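Local coordinates for sister chromatid cohesion protein (Chaetomium thermophilum, PDB 5T8V) that probably acts as a cohesin loader on chromatin, this chain being the C-terminal HEAT-repeat part of the longer protein, at residues Gln1137-Ala1149 and Phe1166-Leu1180. Sequence-based numbering, arbitrary orientation.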
loop_
_atom_site.group_PDB
_atom_site.type_symbol
_atom_site.label_atom_id
_atom_site.label_comp_id
_atom_site.label_asym_id
_atom_site.label_seq_id
_atom_site.Cartn_x
_atom_site.Cartn_y
_atom_site.Cartn_z
ATOM N N GLN A 1137 42.451 -1.940 -8.326
ATOM C CA GLN A 1137 41.024 -2.196 -8.179
ATOM C C GLN A 1137 40.288 -2.079 -9.509
ATOM O O GLN A 1137 39.078 -1.831 -9.525
ATOM C CB GLN A 1137 40.428 -1.235 -7.149
ATOM C CG GLN A 1137 39.164 -1.739 -6.485
ATOM C CD GLN A 1137 38.897 -1.061 -5.158
ATOM O OE1 GLN A 1137 38.399 -1.685 -4.223
ATOM N NE2 GLN A 1137 39.227 0.224 -5.066
ATOM N N ASP A 1138 40.993 -2.260 -10.622
ATOM C CA ASP A 1138 40.419 -2.131 -11.952
ATOM C C ASP A 1138 40.154 -3.516 -12.543
ATOM O O ASP A 1138 40.362 -4.549 -11.903
ATOM C CB ASP A 1138 41.343 -1.300 -12.849
ATOM C CG ASP A 1138 42.797 -1.711 -12.733
ATOM O OD1 ASP A 1138 43.060 -2.898 -12.448
ATOM O OD2 ASP A 1138 43.677 -0.844 -12.919
ATOM N N ASP A 1139 39.684 -3.531 -13.793
ATOM C CA ASP A 1139 39.247 -4.778 -14.415
ATOM C C ASP A 1139 40.389 -5.782 -14.528
ATOM O O ASP A 1139 40.172 -6.994 -14.413
ATOM C CB ASP A 1139 38.649 -4.491 -15.791
ATOM C CG ASP A 1139 37.300 -3.808 -15.708
ATOM O OD1 ASP A 1139 36.489 -4.197 -14.840
ATOM O OD2 ASP A 1139 37.052 -2.879 -16.507
ATOM N N HIS A 1140 41.609 -5.302 -14.771
ATOM C CA HIS A 1140 42.754 -6.201 -14.869
ATOM C C HIS A 1140 42.906 -7.028 -13.596
ATOM O O HIS A 1140 42.986 -8.268 -13.639
ATOM C CB HIS A 1140 44.016 -5.383 -15.144
ATOM C CG HIS A 1140 45.171 -6.197 -15.627
ATOM N ND1 HIS A 1140 46.439 -6.078 -15.099
ATOM C CD2 HIS A 1140 45.253 -7.141 -16.593
ATOM C CE1 HIS A 1140 47.251 -6.915 -15.718
ATOM N NE2 HIS A 1140 46.557 -7.572 -16.629
ATOM N N ALA A 1141 42.938 -6.353 -12.447
ATOM C CA ALA A 1141 42.938 -7.059 -11.174
ATOM C C ALA A 1141 41.785 -8.051 -11.104
ATOM O O ALA A 1141 41.940 -9.157 -10.572
ATOM C CB ALA A 1141 42.858 -6.059 -10.021
ATOM N N PHE A 1142 40.620 -7.679 -11.648
ATOM C CA PHE A 1142 39.497 -8.609 -11.642
ATOM C C PHE A 1142 39.811 -9.861 -12.447
ATOM O O PHE A 1142 39.340 -10.951 -12.109
ATOM C CB PHE A 1142 38.225 -7.971 -12.187
ATOM C CG PHE A 1142 37.107 -8.957 -12.365
ATOM C CD1 PHE A 1142 36.510 -9.549 -11.263
ATOM C CD2 PHE A 1142 36.675 -9.319 -13.628
ATOM C CE1 PHE A 1142 35.491 -10.469 -11.417
ATOM C CE2 PHE A 1142 35.653 -10.239 -13.789
ATOM C CZ PHE A 1142 35.061 -10.815 -12.680
ATOM N N LEU A 1143 40.577 -9.723 -13.533
ATOM C CA LEU A 1143 41.022 -10.896 -14.275
ATOM C C LEU A 1143 41.921 -11.765 -13.408
ATOM O O LEU A 1143 41.755 -12.992 -13.349
ATOM C CB LEU A 1143 41.750 -10.461 -15.549
ATOM C CG LEU A 1143 42.284 -11.575 -16.453
ATOM C CD1 LEU A 1143 41.158 -12.449 -16.970
ATOM C CD2 LEU A 1143 43.073 -10.985 -17.611
ATOM N N ALA A 1144 42.873 -11.142 -12.708
ATOM C CA ALA A 1144 43.756 -11.907 -11.831
ATOM C C ALA A 1144 42.957 -12.698 -10.798
ATOM O O ALA A 1144 43.107 -13.920 -10.679
ATOM C CB ALA A 1144 44.752 -10.973 -11.146
ATOM N N VAL A 1145 42.099 -12.014 -10.034
ATOM C CA VAL A 1145 41.287 -12.706 -9.039
ATOM C C VAL A 1145 40.356 -13.708 -9.696
ATOM O O VAL A 1145 39.929 -14.670 -9.051
ATOM C CB VAL A 1145 40.479 -11.704 -8.184
ATOM C CG1 VAL A 1145 39.553 -10.899 -9.049
ATOM C CG2 VAL A 1145 39.690 -12.428 -7.098
ATOM N N GLU A 1146 40.010 -13.500 -10.966
ATOM C CA GLU A 1146 39.192 -14.479 -11.670
ATOM C C GLU A 1146 39.984 -15.748 -11.947
ATOM O O GLU A 1146 39.399 -16.833 -12.048
ATOM C CB GLU A 1146 38.659 -13.879 -12.970
ATOM C CG GLU A 1146 37.524 -14.664 -13.600
ATOM C CD GLU A 1146 36.894 -13.931 -14.768
ATOM O OE1 GLU A 1146 37.302 -12.781 -15.035
ATOM O OE2 GLU A 1146 35.994 -14.503 -15.416
ATOM N N VAL A 1147 41.307 -15.632 -12.071
ATOM C CA VAL A 1147 42.154 -16.819 -12.158
ATOM C C VAL A 1147 42.319 -17.465 -10.787
ATOM O O VAL A 1147 42.221 -18.691 -10.652
ATOM C CB VAL A 1147 43.511 -16.448 -12.782
ATOM C CG1 VAL A 1147 44.512 -17.597 -12.650
ATOM C CG2 VAL A 1147 43.330 -16.078 -14.245
ATOM N N LEU A 1148 42.570 -16.660 -9.749
ATOM C CA LEU A 1148 42.774 -17.226 -8.416
ATOM C C LEU A 1148 41.521 -17.924 -7.910
ATOM O O LEU A 1148 41.609 -18.943 -7.216
ATOM C CB LEU A 1148 43.202 -16.139 -7.431
ATOM C CG LEU A 1148 44.699 -16.139 -7.125
ATOM C CD1 LEU A 1148 45.469 -15.898 -8.401
ATOM C CD2 LEU A 1148 45.038 -15.081 -6.088
ATOM N N ALA A 1149 40.344 -17.384 -8.230
ATOM C CA ALA A 1149 39.105 -18.029 -7.813
ATOM C C ALA A 1149 39.016 -19.437 -8.379
ATOM O O ALA A 1149 38.625 -20.372 -7.674
ATOM C CB ALA A 1149 37.903 -17.193 -8.251
ATOM N N PHE A 1166 41.545 -13.548 -0.351
ATOM C CA PHE A 1166 40.135 -13.401 -0.701
ATOM C C PHE A 1166 39.369 -12.658 0.386
ATOM O O PHE A 1166 38.486 -11.845 0.085
ATOM C CB PHE A 1166 39.506 -14.768 -0.962
ATOM C CG PHE A 1166 39.782 -15.308 -2.336
ATOM C CD1 PHE A 1166 39.283 -14.672 -3.459
ATOM C CD2 PHE A 1166 40.532 -16.454 -2.504
ATOM C CE1 PHE A 1166 39.535 -15.168 -4.727
ATOM C CE2 PHE A 1166 40.786 -16.957 -3.769
ATOM C CZ PHE A 1166 40.288 -16.314 -4.880
ATOM N N ILE A 1167 39.686 -12.926 1.654
ATOM C CA ILE A 1167 39.097 -12.148 2.740
ATOM C C ILE A 1167 39.368 -10.664 2.526
ATOM O O ILE A 1167 38.518 -9.812 2.814
ATOM C CB ILE A 1167 39.635 -12.633 4.099
ATOM C CG1 ILE A 1167 39.239 -14.092 4.338
ATOM C CG2 ILE A 1167 39.107 -11.755 5.231
ATOM C CD1 ILE A 1167 39.893 -14.724 5.552
ATOM N N THR A 1168 40.554 -10.334 2.011
ATOM C CA THR A 1168 40.910 -8.937 1.783
ATOM C C THR A 1168 40.176 -8.368 0.575
ATOM O O THR A 1168 39.658 -7.246 0.627
ATOM C CB THR A 1168 42.423 -8.811 1.594
ATOM O OG1 THR A 1168 43.099 -9.428 2.697
ATOM C CG2 THR A 1168 42.837 -7.354 1.514
ATOM N N LEU A 1169 40.122 -9.123 -0.522
ATOM C CA LEU A 1169 39.459 -8.644 -1.727
ATOM C C LEU A 1169 37.951 -8.534 -1.552
ATOM O O LEU A 1169 37.303 -7.811 -2.317
ATOM C CB LEU A 1169 39.783 -9.568 -2.900
ATOM C CG LEU A 1169 41.255 -9.601 -3.324
ATOM C CD1 LEU A 1169 41.515 -10.753 -4.276
ATOM C CD2 LEU A 1169 41.667 -8.280 -3.964
ATOM N N ALA A 1170 37.376 -9.228 -0.566
ATOM C CA ALA A 1170 35.942 -9.116 -0.327
ATOM C C ALA A 1170 35.542 -7.710 0.098
ATOM O O ALA A 1170 34.371 -7.342 -0.046
ATOM C CB ALA A 1170 35.503 -10.124 0.734
ATOM N N THR A 1171 36.482 -6.920 0.616
ATOM C CA THR A 1171 36.214 -5.547 1.022
ATOM C C THR A 1171 36.506 -4.545 -0.088
ATOM O O THR A 1171 36.679 -3.354 0.194
ATOM C CB THR A 1171 37.032 -5.194 2.267
ATOM O OG1 THR A 1171 38.425 -5.142 1.930
ATOM C CG2 THR A 1171 36.815 -6.227 3.365
ATOM N N SER A 1172 36.569 -4.998 -1.335
ATOM C CA SER A 1172 36.854 -4.112 -2.452
ATOM C C SER A 1172 35.590 -3.382 -2.891
ATOM O O SER A 1172 34.472 -3.883 -2.741
ATOM C CB SER A 1172 37.434 -4.903 -3.625
ATOM O OG SER A 1172 37.763 -4.048 -4.703
ATOM N N THR A 1173 35.779 -2.178 -3.438
ATOM C CA THR A 1173 34.651 -1.406 -3.946
ATOM C C THR A 1173 34.204 -1.891 -5.320
ATOM O O THR A 1173 33.014 -1.798 -5.647
ATOM C CB THR A 1173 35.007 0.081 -4.006
ATOM O OG1 THR A 1173 36.212 0.262 -4.762
ATOM C CG2 THR A 1173 35.198 0.641 -2.605
ATOM N N HIS A 1174 35.129 -2.403 -6.132
ATOM C CA HIS A 1174 34.769 -2.999 -7.412
ATOM C C HIS A 1174 33.824 -4.169 -7.152
ATOM O O HIS A 1174 34.242 -5.174 -6.563
ATOM C CB HIS A 1174 36.015 -3.464 -8.167
ATOM C CG HIS A 1174 35.747 -3.873 -9.582
ATOM N ND1 HIS A 1174 36.579 -4.721 -10.281
ATOM C CD2 HIS A 1174 34.744 -3.546 -10.432
ATOM C CE1 HIS A 1174 36.099 -4.902 -11.499
ATOM N NE2 HIS A 1174 34.987 -4.200 -11.617
ATOM N N PRO A 1175 32.552 -4.086 -7.560
ATOM C CA PRO A 1175 31.605 -5.152 -7.182
ATOM C C PRO A 1175 32.021 -6.536 -7.649
ATOM O O PRO A 1175 31.776 -7.521 -6.942
ATOM C CB PRO A 1175 30.293 -4.700 -7.842
ATOM C CG PRO A 1175 30.444 -3.236 -8.044
ATOM C CD PRO A 1175 31.893 -3.013 -8.325
ATOM N N ARG A 1176 32.649 -6.642 -8.821
ATOM C CA ARG A 1176 32.957 -7.958 -9.371
ATOM C C ARG A 1176 34.082 -8.643 -8.604
ATOM O O ARG A 1176 34.144 -9.876 -8.570
ATOM C CB ARG A 1176 33.314 -7.832 -10.851
ATOM C CG ARG A 1176 32.293 -7.043 -11.653
ATOM C CD ARG A 1176 31.868 -7.781 -12.911
ATOM N NE ARG A 1176 32.995 -8.065 -13.794
ATOM C CZ ARG A 1176 33.608 -7.155 -14.545
ATOM N NH1 ARG A 1176 33.214 -5.888 -14.520
ATOM N NH2 ARG A 1176 34.623 -7.509 -15.320
ATOM N N ILE A 1177 34.977 -7.870 -7.988
ATOM C CA ILE A 1177 35.991 -8.457 -7.118
ATOM C C ILE A 1177 35.388 -8.814 -5.766
ATOM O O ILE A 1177 35.661 -9.887 -5.214
ATOM C CB ILE A 1177 37.185 -7.494 -6.969
ATOM C CG1 ILE A 1177 37.874 -7.291 -8.324
ATOM C CG2 ILE A 1177 38.180 -8.023 -5.927
ATOM C CD1 ILE A 1177 38.999 -6.266 -8.310
ATOM N N SER A 1178 34.558 -7.926 -5.216
ATOM C CA SER A 1178 33.992 -8.151 -3.891
ATOM C C SER A 1178 33.086 -9.377 -3.875
ATOM O O SER A 1178 33.139 -10.184 -2.940
ATOM C CB SER A 1178 33.223 -6.909 -3.440
ATOM O OG SER A 1178 32.588 -7.118 -2.191
ATOM N N GLU A 1179 32.246 -9.536 -4.899
ATOM C CA GLU A 1179 31.310 -10.656 -4.917
ATOM C C GLU A 1179 32.047 -11.985 -5.046
ATOM O O GLU A 1179 31.841 -12.903 -4.241
ATOM C CB GLU A 1179 30.309 -10.475 -6.058
ATOM C CG GLU A 1179 29.394 -9.271 -5.881
ATOM C CD GLU A 1179 28.561 -8.978 -7.114
ATOM O OE1 GLU A 1179 28.546 -9.818 -8.040
ATOM O OE2 GLU A 1179 27.922 -7.905 -7.157
ATOM N N LEU A 1180 32.913 -12.105 -6.053
ATOM C CA LEU A 1180 33.648 -13.349 -6.263
ATOM C C LEU A 1180 34.522 -13.678 -5.057
ATOM O O LEU A 1180 34.483 -14.800 -4.530
ATOM C CB LEU A 1180 34.491 -13.234 -7.534
ATOM C CG LEU A 1180 35.249 -14.479 -7.999
ATOM C CD1 LEU A 1180 34.297 -15.624 -8.303
ATOM C CD2 LEU A 1180 36.091 -14.144 -9.221
#
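Leu1180 fits as a knob into the hollow lined by Phe1142, Val1145, Glu1146 and Ala1149 on helix 1139-1149, its CD2 lying 3.7 Å from Ala1149 CB. One turn earlier on its helix, Arg1176 lies over a face of the Phe1142 ring. Its CB meets that face in a CH-pi contact, and the chain, bent at chi2 and chi3, brings CZ to 4.2 Å from the ring centroid, an off-centre cation-pi contact with guanidinium and ring planes 74° apart. Asp1139 OD1 makes a long salt bridge with Arg1176 NH1. With CG anti to the backbone N (chi1 172°), Phe1142 reaches across to this arginine while its CB packs against Ile1177 CG1. Cutting Phe1142 back to an alanine is likely to open a gap beside Leu1180 and leave the Arg1176 guanidinium freer to turn. Val1145 spreads its two branches: CG1 rests against Ile1177 CG1, whereas CG2 enters the notch between Leu1169 and Phe1166, 3.6 Å from Phe1166 CE1. The Phe1166 ring turns its edge to the backbone joining Leu1148 and Ala1149. Where the helices begin, the extended Gln1137 clamps the 1169-1174 bend, its OE1 accepting from Thr1173 N at 2.8 Å. Helices 1139-1149 and 1175-1180 run nearly parallel at 19°, with helix 1065-1086 behind the first and the short helix 1163-1169 between them in sequence, a packing consistent with the HEAT-repeat alpha-solenoid of Scc2.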